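Local coordinates for monooxygenase (Agrobacterium tumefaciens, PDB 2I7G), which probably acts as a flavin-dependent monooxygenase of the luciferase-like family, built on a TIM barrel, at residues B[220-228]-B[301-309]. Numbering follows the deposited sequence.
Sequences AIIGGEYRR and GPEGNLFLG. With SO4 (sulfate ion), chain F.
N305 holds its CG between its backbone N and carbonyl carbon (chi1 61°), and chi2 of 82° turns the amide so that ND2 meets G224 O; E303, bent at chi2 (-59°), folds its carboxylate back over R227. The amide bond is nearly straight: N305 ND2 lies 2.9 Å from G224 O, on a lone pair in the carbonyl plane, while OD1 accepts from R286, so both ends fix its rotation. Next along, Y226 N donates to E303 O at 3.0 Å. The Y226 ring reaches past this bond with its edge towards P302 O and G304 O, CE1 standing 3.5 Å from P302 O, and it lies obliquely against F307; K317 and A321 of helix 311-325 also touch it. One water links its hydroxyl to P302 O. On the exposed side, in one of two conformers modelled for R227, E303 OE1 sits over one face of the guanidinium, 3.1 Å from NE, a pairing of charges alone, whereas R227 NH2 donates to E225 OE1 at 3.0 Å. A sulfate, probably from the crystallisation liquor, accepts from G224 N. The loop after barrel strand 217-220 is thus joined to the type I turn G301-G304 and the residues following it into strand 307-309 by two directed bonds, the amide one beside the sulfate, and, in that conformer, by an arginine whose charge probably eases repulsion between two glutamates.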
loop_
_atom_site.group_PDB
_atom_site.type_symbol
_atom_site.label_atom_id
_atom_site.label_comp_id
_atom_site.label_asym_id
_atom_site.label_seq_id
_atom_site.Cartn_x
_atom_site.Cartn_y
_atom_site.Cartn_z
ATOM N N ALA B 220 23.796 -8.691 -3.874
ATOM C CA ALA B 220 24.015 -7.728 -4.985
ATOM C C ALA B 220 25.429 -7.899 -5.580
ATOM O O ALA B 220 26.434 -7.849 -4.857
ATOM C CB ALA B 220 23.780 -6.295 -4.500
ATOM N N ILE B 221 25.506 -8.153 -6.888
ATOM C CA ILE B 221 26.802 -8.347 -7.572
ATOM C C ILE B 221 27.179 -7.026 -8.232
ATOM O O ILE B 221 26.663 -6.674 -9.301
ATOM C CB ILE B 221 26.765 -9.463 -8.656
ATOM C CG1 ILE B 221 26.206 -10.792 -8.099
ATOM C CG2 ILE B 221 28.178 -9.640 -9.343
ATOM C CD1 ILE B 221 26.941 -11.319 -6.889
ATOM N N ILE B 222 28.026 -6.257 -7.561
ATOM C CA ILE B 222 28.351 -4.922 -8.057
ATOM C C ILE B 222 29.870 -4.800 -8.191
ATOM O O ILE B 222 30.591 -4.908 -7.198
ATOM C CB ILE B 222 27.709 -3.821 -7.149
ATOM C CG1 ILE B 222 26.161 -3.968 -7.236
ATOM C CG2 ILE B 222 28.251 -2.415 -7.492
ATOM C CD1 ILE B 222 25.309 -2.779 -6.830
ATOM N N GLY B 223 30.348 -4.632 -9.413
ATOM C CA GLY B 223 31.787 -4.394 -9.637
ATOM C C GLY B 223 32.669 -5.637 -9.709
ATOM O O GLY B 223 32.528 -6.577 -8.910
ATOM N N GLY B 224 33.583 -5.630 -10.667
ATOM C CA GLY B 224 34.553 -6.703 -10.828
ATOM C C GLY B 224 33.930 -7.951 -11.411
ATOM O O GLY B 224 32.842 -7.916 -12.003
ATOM N N GLU B 225 34.650 -9.052 -11.293
ATOM C CA GLU B 225 34.172 -10.320 -11.819
ATOM C C GLU B 225 33.226 -10.942 -10.832
ATOM O O GLU B 225 33.479 -10.921 -9.627
ATOM C CB GLU B 225 35.351 -11.243 -12.131
ATOM C CG GLU B 225 36.249 -10.650 -13.218
ATOM C CD GLU B 225 37.260 -11.640 -13.768
ATOM O OE1 GLU B 225 37.411 -12.754 -13.212
ATOM O OE2 GLU B 225 37.887 -11.307 -14.787
ATOM N N TYR B 226 32.113 -11.462 -11.329
ATOM C CA TYR B 226 31.114 -12.031 -10.434
ATOM C C TYR B 226 31.699 -13.146 -9.556
ATOM O O TYR B 226 31.280 -13.287 -8.413
ATOM C CB TYR B 226 29.832 -12.476 -11.164
ATOM C CG TYR B 226 29.961 -13.667 -12.086
ATOM C CD1 TYR B 226 29.948 -13.510 -13.473
ATOM C CD2 TYR B 226 29.967 -14.958 -11.582
ATOM C CE1 TYR B 226 30.023 -14.621 -14.344
ATOM C CE2 TYR B 226 30.041 -16.082 -12.437
ATOM C CZ TYR B 226 30.063 -15.906 -13.798
ATOM O OH TYR B 226 30.132 -17.002 -14.604
ATOM N N ARG B 227 32.668 -13.889 -10.109
ATOM C CA ARG B 227 33.335 -15.001 -9.416
ATOM C C ARG B 227 33.829 -14.627 -8.033
ATOM O O ARG B 227 33.835 -15.459 -7.113
ATOM C CB ARG B 227 34.560 -15.485 -10.215
ATOM C CG ARG B 227 34.227 -16.389 -11.338
ATOM C CD ARG B 227 35.495 -16.980 -11.912
ATOM N NE ARG B 227 36.275 -16.046 -12.733
ATOM C CZ ARG B 227 37.317 -16.422 -13.479
ATOM N NH1 ARG B 227 37.695 -17.694 -13.487
ATOM N NH2 ARG B 227 37.982 -15.538 -14.206
ATOM N N ARG B 228 34.280 -13.385 -7.893
ATOM C CA ARG B 228 34.918 -12.938 -6.651
ATOM C C ARG B 228 33.961 -12.974 -5.447
ATOM O O ARG B 228 34.394 -13.014 -4.287
ATOM C CB ARG B 228 35.549 -11.565 -6.811
ATOM C CG ARG B 228 34.623 -10.444 -6.728
ATOM C CD ARG B 228 35.394 -9.140 -6.825
ATOM N NE ARG B 228 34.474 -8.001 -6.824
ATOM C CZ ARG B 228 34.127 -7.321 -5.735
ATOM N NH1 ARG B 228 34.616 -7.674 -4.543
ATOM N NH2 ARG B 228 33.280 -6.296 -5.835
ATOM N N GLY B 301 31.683 -8.480 -20.318
ATOM C CA GLY B 301 32.325 -9.714 -20.823
ATOM C C GLY B 301 31.893 -10.940 -20.003
ATOM O O GLY B 301 31.163 -10.808 -19.015
ATOM N N PRO B 302 32.347 -12.145 -20.402
ATOM C CA PRO B 302 31.902 -13.405 -19.774
ATOM C C PRO B 302 32.043 -13.456 -18.247
ATOM O O PRO B 302 31.128 -13.939 -17.565
ATOM C CB PRO B 302 32.766 -14.481 -20.456
ATOM C CG PRO B 302 33.090 -13.880 -21.818
ATOM C CD PRO B 302 33.262 -12.377 -21.541
ATOM N N GLU B 303 33.129 -12.901 -17.718
ATOM C CA GLU B 303 33.360 -12.929 -16.262
ATOM C C GLU B 303 32.813 -11.712 -15.500
ATOM O O GLU B 303 32.835 -11.703 -14.278
ATOM C CB GLU B 303 34.850 -13.076 -15.969
ATOM C CG GLU B 303 35.476 -14.348 -16.586
ATOM C CD GLU B 303 34.817 -15.656 -16.095
ATOM O OE1 GLU B 303 34.154 -15.669 -15.020
ATOM O OE2 GLU B 303 34.965 -16.678 -16.792
ATOM N N GLY B 304 32.337 -10.692 -16.214
ATOM C CA GLY B 304 32.003 -9.437 -15.582
ATOM C C GLY B 304 30.649 -9.449 -14.884
ATOM O O GLY B 304 29.830 -10.326 -15.105
ATOM N N ASN B 305 30.380 -8.407 -14.124
ATOM C CA ASN B 305 29.167 -8.373 -13.315
ATOM C C ASN B 305 27.881 -7.955 -14.070
ATOM O O ASN B 305 26.762 -8.113 -13.541
ATOM C CB ASN B 305 29.391 -7.455 -12.115
ATOM C CG ASN B 305 29.705 -6.060 -12.550
ATOM O OD1 ASN B 305 28.824 -5.312 -12.842
ATOM N ND2 ASN B 305 31.003 -5.733 -12.661
ATOM N N LEU B 306 28.014 -7.456 -15.301
ATOM C CA LEU B 306 26.825 -7.035 -16.078
ATOM C C LEU B 306 26.345 -8.182 -16.970
ATOM O O LEU B 306 27.126 -8.707 -17.792
ATOM C CB LEU B 306 27.142 -5.818 -16.949
ATOM C CG LEU B 306 27.467 -4.518 -16.181
ATOM C CD1 LEU B 306 27.715 -3.364 -17.192
ATOM C CD2 LEU B 306 26.295 -4.169 -15.231
ATOM N N PHE B 307 25.079 -8.588 -16.781
ATOM C CA PHE B 307 24.478 -9.722 -17.508
ATOM C C PHE B 307 23.767 -9.117 -18.721
ATOM O O PHE B 307 22.590 -8.700 -18.652
ATOM C CB PHE B 307 23.541 -10.502 -16.571
ATOM C CG PHE B 307 24.289 -11.416 -15.653
ATOM C CD1 PHE B 307 24.169 -12.794 -15.751
ATOM C CD2 PHE B 307 25.134 -10.865 -14.669
ATOM C CE1 PHE B 307 24.880 -13.611 -14.902
ATOM C CE2 PHE B 307 25.872 -11.682 -13.812
ATOM C CZ PHE B 307 25.747 -13.054 -13.936
ATOM N N LEU B 308 24.511 -9.027 -19.823
ATOM C CA LEU B 308 24.063 -8.168 -20.934
ATOM C C LEU B 308 24.376 -8.764 -22.318
ATOM O O LEU B 308 25.517 -9.180 -22.587
ATOM C CB LEU B 308 24.736 -6.822 -20.817
ATOM C CG LEU B 308 24.269 -5.751 -21.792
ATOM C CD1 LEU B 308 24.284 -4.411 -21.117
ATOM C CD2 LEU B 308 25.157 -5.737 -23.073
ATOM N N GLY B 309 23.381 -8.746 -23.203
ATOM C CA GLY B 309 23.614 -9.217 -24.574
ATOM C C GLY B 309 22.383 -9.803 -25.208
ATOM O O GLY B 309 21.251 -9.632 -24.708
HETATM S S SO4 F . 33.018 -3.116 -12.966
HETATM O O1 SO4 F . 32.419 -2.774 -11.688
HETATM O O2 SO4 F . 33.109 -4.554 -13.043
HETATM O O3 SO4 F . 32.196 -2.623 -14.045
HETATM O O4 SO4 F . 34.368 -2.580 -13.044
HETATM O O HOH W 1 25.526 -6.367 -11.783
HETATM O O HOH W 2 32.940 -6.522 -14.069
HETATM O O HOH W 3 30.447 -16.583 -17.306
HETATM O O HOH W 4 32.704 -17.526 -14.394
#